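Local coordinates for protein BtGH115A (Bacteroides thetaiotaomicron, PDB 5BY3) that acts as a family GH115 4-O-methyl-alpha-glucuronidase with specificity for decorated arabinogalactans, at residues M175-K180 / P193-R198; P213-C218 / N250-W255; F222-G227 / K256-G261. All coordinates share one frame; numbering follows the deposited sequence.

Contact 1: M175-K180 / P193-R198; sequences MPWSNK and PRTNER
S178 and T195 join two helices through their hydroxyl groups. S178 OG donates to T195 OG1 over a short 2.5 Å. T195 OG1 also hydrogen-bonds to the carboxylate of E183. The S178 hydroxyl is therefore linked through T195 to an acid in the connection between the helices. S178 places its OG for this with the hydroxyl anti to the backbone N (chi1 -177°).

The apolar part is small. T195 CG2 lies against the six-membered ring of W177, 3.9 Å from W177 CZ3, and meets the ring obliquely. The side chains of W177 and T195 pass alongside, pointing opposite ways. T195 CG2 also packs on S178, 3.8 Å from S178 CB. The indole N-H of W177 points to another partner, the carbonyl O of K610.

Within the second helix, R194 NE donates to E197 OE1 at 2.8 Å, which lies in the guanidinium plane and is met on its syn side, 34° out of the carboxylate plane.

All three residues that touch across the contact are buried. Helices 174-182 and 193-205 both lie in the beta-alpha-beta crossover from strand 162-166 to its parallel neighbour 210-212. Helix 228-235 packs beside P193, N196 and E197 of the second helix.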
# COMPACT_ATOMS: atom_id res chain seq x y z
N MSE A 175 -12.45 12.88 2.19
CA MSE A 175 -12.85 14.16 2.88
C MSE A 175 -14.32 14.51 2.60
O MSE A 175 -15.09 14.53 3.56
CB MSE A 175 -11.87 15.33 2.78
CG MSE A 175 -12.24 16.46 3.76
SE MSE A 175 -13.67 17.60 2.99
CE MSE A 175 -12.76 18.56 1.55
N PRO A 176 -14.75 14.72 1.34
CA PRO A 176 -16.18 15.07 1.10
C PRO A 176 -17.15 14.00 1.55
O PRO A 176 -18.22 14.32 2.05
CB PRO A 176 -16.28 15.29 -0.42
CG PRO A 176 -15.04 14.69 -1.00
CD PRO A 176 -13.99 14.63 0.07
N TRP A 177 -16.77 12.73 1.42
CA TRP A 177 -17.62 11.66 1.91
C TRP A 177 -17.88 11.78 3.42
O TRP A 177 -19.01 11.65 3.87
CB TRP A 177 -17.01 10.30 1.55
CG TRP A 177 -17.70 9.21 2.23
CD1 TRP A 177 -18.91 8.65 1.88
CD2 TRP A 177 -17.24 8.51 3.39
NE1 TRP A 177 -19.23 7.66 2.77
CE2 TRP A 177 -18.24 7.56 3.72
CE3 TRP A 177 -16.11 8.61 4.21
CZ2 TRP A 177 -18.12 6.69 4.81
CZ3 TRP A 177 -15.99 7.73 5.33
CH2 TRP A 177 -17.00 6.79 5.61
N SER A 178 -16.83 12.04 4.19
CA SER A 178 -16.98 12.20 5.64
C SER A 178 -17.81 13.45 6.02
O SER A 178 -18.82 13.33 6.74
CB SER A 178 -15.61 12.24 6.32
OG SER A 178 -15.80 12.33 7.71
N ASN A 179 -17.37 14.61 5.50
CA ASN A 179 -17.92 15.96 5.69
C ASN A 179 -19.36 16.22 5.19
O ASN A 179 -19.99 17.17 5.61
CB ASN A 179 -16.98 16.93 4.98
CG ASN A 179 -17.20 18.38 5.36
OD1 ASN A 179 -17.00 18.77 6.50
ND2 ASN A 179 -17.56 19.18 4.39
N LYS A 180 -19.85 15.39 4.27
CA LYS A 180 -21.22 15.58 3.73
C LYS A 180 -22.09 14.31 3.78
O LYS A 180 -23.28 14.41 4.07
CB LYS A 180 -21.23 16.18 2.31
CG LYS A 180 -20.09 17.14 2.01
CD LYS A 180 -20.46 18.61 1.96
CE LYS A 180 -19.67 19.19 0.78
NZ LYS A 180 -19.65 20.67 0.66
N PRO A 193 -15.06 12.83 14.71
CA PRO A 193 -14.86 11.65 15.55
C PRO A 193 -15.52 10.39 15.00
O PRO A 193 -14.89 9.32 15.03
CB PRO A 193 -15.45 12.07 16.93
CG PRO A 193 -16.31 13.29 16.65
CD PRO A 193 -15.68 13.96 15.45
N ARG A 194 -16.76 10.50 14.54
CA ARG A 194 -17.52 9.32 14.07
C ARG A 194 -16.84 8.65 12.86
O ARG A 194 -16.64 7.44 12.84
CB ARG A 194 -19.02 9.66 13.84
CG ARG A 194 -20.00 8.99 14.82
CD ARG A 194 -20.14 9.71 16.15
NE ARG A 194 -19.04 9.39 17.07
CZ ARG A 194 -18.60 10.17 18.06
NH1 ARG A 194 -19.16 11.36 18.29
NH2 ARG A 194 -17.58 9.78 18.83
N THR A 195 -16.39 9.44 11.89
CA THR A 195 -15.58 8.89 10.79
C THR A 195 -14.30 8.17 11.29
O THR A 195 -14.00 7.04 10.85
CB THR A 195 -15.26 9.97 9.78
OG1 THR A 195 -16.48 10.66 9.45
CG2 THR A 195 -14.61 9.38 8.53
N ASN A 196 -13.59 8.77 12.24
CA ASN A 196 -12.36 8.17 12.76
C ASN A 196 -12.57 6.85 13.52
O ASN A 196 -11.81 5.89 13.31
CB ASN A 196 -11.53 9.20 13.54
CG ASN A 196 -10.76 10.13 12.61
OD1 ASN A 196 -9.69 9.76 12.08
ND2 ASN A 196 -11.30 11.33 12.36
N GLU A 197 -13.63 6.77 14.33
CA GLU A 197 -14.01 5.50 14.93
C GLU A 197 -14.19 4.39 13.88
O GLU A 197 -13.76 3.25 14.10
CB GLU A 197 -15.24 5.66 15.82
CG GLU A 197 -14.99 6.58 17.00
CD GLU A 197 -16.26 6.91 17.78
OE1 GLU A 197 -17.30 7.23 17.13
OE2 GLU A 197 -16.20 6.89 19.03
N ARG A 198 -14.82 4.73 12.75
CA ARG A 198 -14.95 3.82 11.63
C ARG A 198 -13.60 3.37 11.03
O ARG A 198 -13.42 2.17 10.79
CB ARG A 198 -15.84 4.39 10.52
CG ARG A 198 -17.33 4.25 10.80
CD ARG A 198 -17.82 2.82 11.01
NE ARG A 198 -19.26 2.85 11.22
CZ ARG A 198 -20.07 1.82 11.50
NH1 ARG A 198 -19.64 0.56 11.65
NH2 ARG A 198 -21.36 2.09 11.64

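Contact 2: P213-C218 / N250-W255; sequences PAMHEC and NAAGEW
N250 has CG anti to its backbone N (chi1 171°), which sets its amide against the backbone and CB of M215. M215 is a selenomethionine whose CG sits between the backbone N and the carbonyl carbon. Further bends at chi2 and chi3 carry its end methyl toward A252.

N250 ND2 lies 3.3 Å from M215 CB. N250 ND2 also donates to M215 O, but this bond is weak, at 3.4 Å. A252 CB packs on M215 CE at 4.2 Å, an apolar contact. Separately, A252 CB comes within van der Waals range of M215 O, at 3.6 Å.

The other end of the same amide caps a helix. N250 is the N-cap of helix 251-258. N250 OD1 accepts from G253 N at 3.0 Å, with the N-H nearly straight at 165°. The donor stands 52° above the carbonyl plane. E254 returns toward the cap residue, and E254 OE1 accepts from N250 N at 2.9 Å. E254 OE2 forms salt bridges to R279 and R258.

On the 213-218 side, E170 OE2 accepts from H216 N and, weakly, from M215 N. H216 ND1 is hydrogen-bonded to D171. The SE of M215 lies in plane at the edge of the H216 ring.

One buried amide thus serves two purposes. It caps a helix with a nearly straight bond and reaches the neighbouring loop only weakly. M215 O faces the start of the helix, whose partial positive charge would probably suit a carbonyl oxygen.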
# COMPACT_ATOMS: atom_id res chain seq x y z
N PRO A 213 -3.22 10.73 10.22
CA PRO A 213 -4.53 11.30 9.83
C PRO A 213 -4.42 12.13 8.57
O PRO A 213 -3.32 12.50 8.21
CB PRO A 213 -4.86 12.19 11.02
CG PRO A 213 -3.52 12.63 11.54
CD PRO A 213 -2.64 11.43 11.39
N ALA A 214 -5.55 12.42 7.90
CA ALA A 214 -5.61 13.38 6.74
C ALA A 214 -5.08 14.71 7.18
O ALA A 214 -5.31 15.12 8.32
CB ALA A 214 -7.04 13.57 6.25
N MSE A 215 -4.43 15.43 6.27
CA MSE A 215 -3.69 16.62 6.66
C MSE A 215 -3.55 17.59 5.54
O MSE A 215 -2.81 18.57 5.64
CB MSE A 215 -2.30 16.21 7.22
CG MSE A 215 -1.40 15.33 6.33
SE MSE A 215 -0.75 16.24 4.70
CE MSE A 215 0.97 16.97 5.33
N HIS A 216 -4.23 17.32 4.44
CA HIS A 216 -4.24 18.25 3.33
C HIS A 216 -4.88 19.57 3.74
O HIS A 216 -5.78 19.59 4.58
CB HIS A 216 -4.94 17.62 2.12
CG HIS A 216 -4.00 17.00 1.14
ND1 HIS A 216 -4.28 16.89 -0.20
CD2 HIS A 216 -2.75 16.50 1.30
CE1 HIS A 216 -3.26 16.33 -0.82
NE2 HIS A 216 -2.32 16.09 0.07
N GLU A 217 -4.40 20.66 3.13
CA GLU A 217 -4.93 22.02 3.34
C GLU A 217 -6.47 22.09 3.34
O GLU A 217 -7.05 22.75 4.19
CB GLU A 217 -4.27 23.08 2.42
CG GLU A 217 -3.95 22.66 0.97
CD GLU A 217 -2.72 21.73 0.82
OE1 GLU A 217 -2.85 20.65 0.17
OE2 GLU A 217 -1.62 22.07 1.32
N CYS A 218 -7.12 21.35 2.44
CA CYS A 218 -8.59 21.18 2.42
C CYS A 218 -9.27 20.53 3.66
O CYS A 218 -10.49 20.53 3.76
CB CYS A 218 -9.01 20.39 1.17
SG CYS A 218 -8.64 18.61 1.24
N ASN A 250 0.66 19.14 12.41
CA ASN A 250 0.34 19.34 11.01
C ASN A 250 0.58 20.81 10.59
O ASN A 250 -0.32 21.64 10.69
CB ASN A 250 -1.11 18.87 10.74
CG ASN A 250 -1.61 19.25 9.35
OD1 ASN A 250 -0.88 19.85 8.54
ND2 ASN A 250 -2.85 18.92 9.07
N ALA A 251 1.78 21.11 10.11
CA ALA A 251 2.12 22.46 9.67
C ALA A 251 1.19 22.92 8.54
O ALA A 251 0.65 24.05 8.58
CB ALA A 251 3.55 22.49 9.23
N ALA A 252 0.95 22.02 7.58
CA ALA A 252 0.11 22.27 6.37
C ALA A 252 -1.18 23.02 6.66
O ALA A 252 -1.44 24.05 6.04
CB ALA A 252 -0.17 20.98 5.60
N GLY A 253 -1.94 22.52 7.64
CA GLY A 253 -3.20 23.12 8.07
C GLY A 253 -3.10 24.04 9.29
O GLY A 253 -3.78 25.06 9.33
N GLU A 254 -2.26 23.68 10.26
CA GLU A 254 -2.21 24.35 11.60
C GLU A 254 -1.39 25.61 11.62
O GLU A 254 -1.77 26.52 12.31
CB GLU A 254 -1.70 23.44 12.73
CG GLU A 254 -2.62 22.29 13.05
CD GLU A 254 -2.13 21.45 14.20
OE1 GLU A 254 -1.41 20.45 14.00
OE2 GLU A 254 -2.49 21.80 15.33
N TRP A 255 -0.29 25.66 10.87
CA TRP A 255 0.61 26.81 10.92
C TRP A 255 -0.06 28.16 10.61
O TRP A 255 0.25 29.18 11.26
CB TRP A 255 1.86 26.62 10.06
CG TRP A 255 2.80 27.78 10.25
CD1 TRP A 255 3.00 28.83 9.40
CD2 TRP A 255 3.61 28.06 11.42
NE1 TRP A 255 3.90 29.72 9.93
CE2 TRP A 255 4.30 29.27 11.16
CE3 TRP A 255 3.84 27.39 12.63
CZ2 TRP A 255 5.20 29.83 12.07
CZ3 TRP A 255 4.74 27.95 13.55
CH2 TRP A 255 5.41 29.16 13.26

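Contact 3: F222-G227 / K256-G261; sequences FFLTKG and KIRGKG
L224 touches I257 and R258 where the loop after strand 210-212 meets the end of helix 251-258, at the surface of the TIM-barrel-clan domain. The range 222-227 lies between strand 210-212 and helix 228-235. The range 256-261 carries the end of helix 251-258, which follows strand 238-239.

The first of these ranges starts with two phenylalanines in a 3-10 segment. F222 sends its CD2 over the centre of the F223 ring, 3.6 Å above the plane. Both rings pack on M239 of strand 238-239. F223 also reaches R279 and V283 of helix 265-283.

L224 comes next and carries the contact. Its CG lies anti to the carbonyl carbon (chi1 -71°), and its side chain meets that of I257 tip to tip. L224 CD1 is 4.2 Å from I257 CG2. This is plain apolar packing with an exposed partner.

T225 N closes the turn by donating to F222 O at 3.1 Å, while T225 OG1 bonds to P221 O. G227 ends the range as the N-cap of helix 228-235.

R258 joins from the helix end. Its charged tip is held by a salt bridge from NH1 to E254 OE2. Its side chain also packs on F275 of helix 265-283, while L224 CD1 lies 4.3 Å from R258 CD.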
# COMPACT_ATOMS: atom_id res chain seq x y z
N PHE A 222 -6.32 17.06 12.41
CA PHE A 222 -6.82 16.05 13.32
C PHE A 222 -6.96 16.54 14.74
O PHE A 222 -8.02 16.39 15.35
CB PHE A 222 -5.90 14.84 13.30
CG PHE A 222 -6.35 13.73 14.18
CD1 PHE A 222 -7.31 12.84 13.76
CD2 PHE A 222 -5.78 13.55 15.45
CE1 PHE A 222 -7.71 11.79 14.57
CE2 PHE A 222 -6.19 12.50 16.27
CZ PHE A 222 -7.16 11.63 15.83
N PHE A 223 -5.88 17.13 15.27
CA PHE A 223 -5.78 17.45 16.69
C PHE A 223 -6.46 18.77 17.04
O PHE A 223 -6.53 19.16 18.21
CB PHE A 223 -4.33 17.46 17.10
CG PHE A 223 -3.75 16.10 17.34
CD1 PHE A 223 -4.22 15.29 18.39
CD2 PHE A 223 -2.67 15.65 16.59
CE1 PHE A 223 -3.67 14.05 18.66
CE2 PHE A 223 -2.10 14.40 16.85
CZ PHE A 223 -2.59 13.61 17.89
N LEU A 224 -6.94 19.45 16.00
CA LEU A 224 -7.80 20.63 16.10
C LEU A 224 -9.27 20.28 15.85
O LEU A 224 -10.07 21.17 15.56
CB LEU A 224 -7.35 21.69 15.07
CG LEU A 224 -6.01 22.36 15.41
CD1 LEU A 224 -5.77 23.57 14.53
CD2 LEU A 224 -6.01 22.74 16.89
N THR A 225 -9.60 18.98 15.94
CA THR A 225 -10.96 18.50 15.70
C THR A 225 -11.42 17.93 17.01
O THR A 225 -10.75 17.07 17.59
CB THR A 225 -11.04 17.43 14.59
OG1 THR A 225 -10.41 17.90 13.39
CG2 THR A 225 -12.50 17.03 14.28
N LYS A 226 -12.56 18.40 17.49
CA LYS A 226 -13.09 17.94 18.75
C LYS A 226 -13.57 16.47 18.65
O LYS A 226 -14.39 16.12 17.80
CB LYS A 226 -14.19 18.93 19.22
CG LYS A 226 -15.02 18.51 20.41
CD LYS A 226 -14.35 18.85 21.73
CE LYS A 226 -15.39 18.93 22.84
NZ LYS A 226 -14.82 18.34 24.08
N GLY A 227 -13.03 15.63 19.53
CA GLY A 227 -13.38 14.22 19.62
C GLY A 227 -12.28 13.29 19.17
O GLY A 227 -12.07 12.21 19.76
N LYS A 256 -0.96 28.17 9.63
CA LYS A 256 -1.67 29.39 9.32
C LYS A 256 -2.77 29.71 10.36
O LYS A 256 -3.24 30.83 10.40
CB LYS A 256 -2.20 29.39 7.87
CG LYS A 256 -3.53 28.68 7.63
CD LYS A 256 -3.35 27.27 7.06
CE LYS A 256 -3.33 27.24 5.53
NZ LYS A 256 -3.30 25.85 5.00
N ILE A 257 -3.16 28.73 11.17
CA ILE A 257 -4.18 28.92 12.23
C ILE A 257 -3.60 29.41 13.60
O ILE A 257 -4.21 30.28 14.25
CB ILE A 257 -5.05 27.64 12.43
CG1 ILE A 257 -6.01 27.40 11.25
CG2 ILE A 257 -5.84 27.67 13.73
CD1 ILE A 257 -6.43 25.94 11.07
N ARG A 258 -2.44 28.88 14.00
CA ARG A 258 -1.92 28.94 15.37
C ARG A 258 -0.46 29.46 15.45
O ARG A 258 0.04 29.77 16.54
CB ARG A 258 -1.82 27.52 15.93
CG ARG A 258 -3.03 26.80 16.52
CD ARG A 258 -2.62 25.33 16.78
NE ARG A 258 -1.25 25.24 17.31
CZ ARG A 258 -0.44 24.19 17.26
NH1 ARG A 258 -0.79 23.06 16.70
NH2 ARG A 258 0.75 24.27 17.80
N GLY A 259 0.25 29.47 14.32
CA GLY A 259 1.66 29.89 14.31
C GLY A 259 1.81 31.37 14.06
O GLY A 259 0.81 32.08 13.87
N LYS A 260 3.05 31.85 14.08
CA LYS A 260 3.33 33.28 13.91
C LYS A 260 4.58 33.49 13.09
O LYS A 260 5.65 32.98 13.44
CB LYS A 260 3.41 34.01 15.27
CG LYS A 260 2.08 34.62 15.75
CD LYS A 260 2.04 34.88 17.26
CE LYS A 260 1.53 33.67 18.04
NZ LYS A 260 2.31 33.39 19.28
N GLY A 261 4.45 34.20 11.96
CA GLY A 261 5.61 34.49 11.12
C GLY A 261 5.97 33.29 10.29
O GLY A 261 5.16 32.40 10.08

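Contacts 1 and 2 are buried; contact 3 lies at the surface. Contacts 2 and 3 join the same two elements, the loop 213-227 and helix 251-258, and their centres are about 8 Å apart. Contact 2 takes the start of that helix and contact 3 its end. E254 ties them together: its carboxylate receives the N-cap N-H and also grips R258. The chemistry changes accordingly, from amide and backbone to aliphatic side chains. Contact 1 is helix to helix, joined by hydroxyls. It still abuts the rest, with M175 CE packed on C218 O, and P193 on K226 and G227. All three lie along consecutive connections of one parallel-stranded domain.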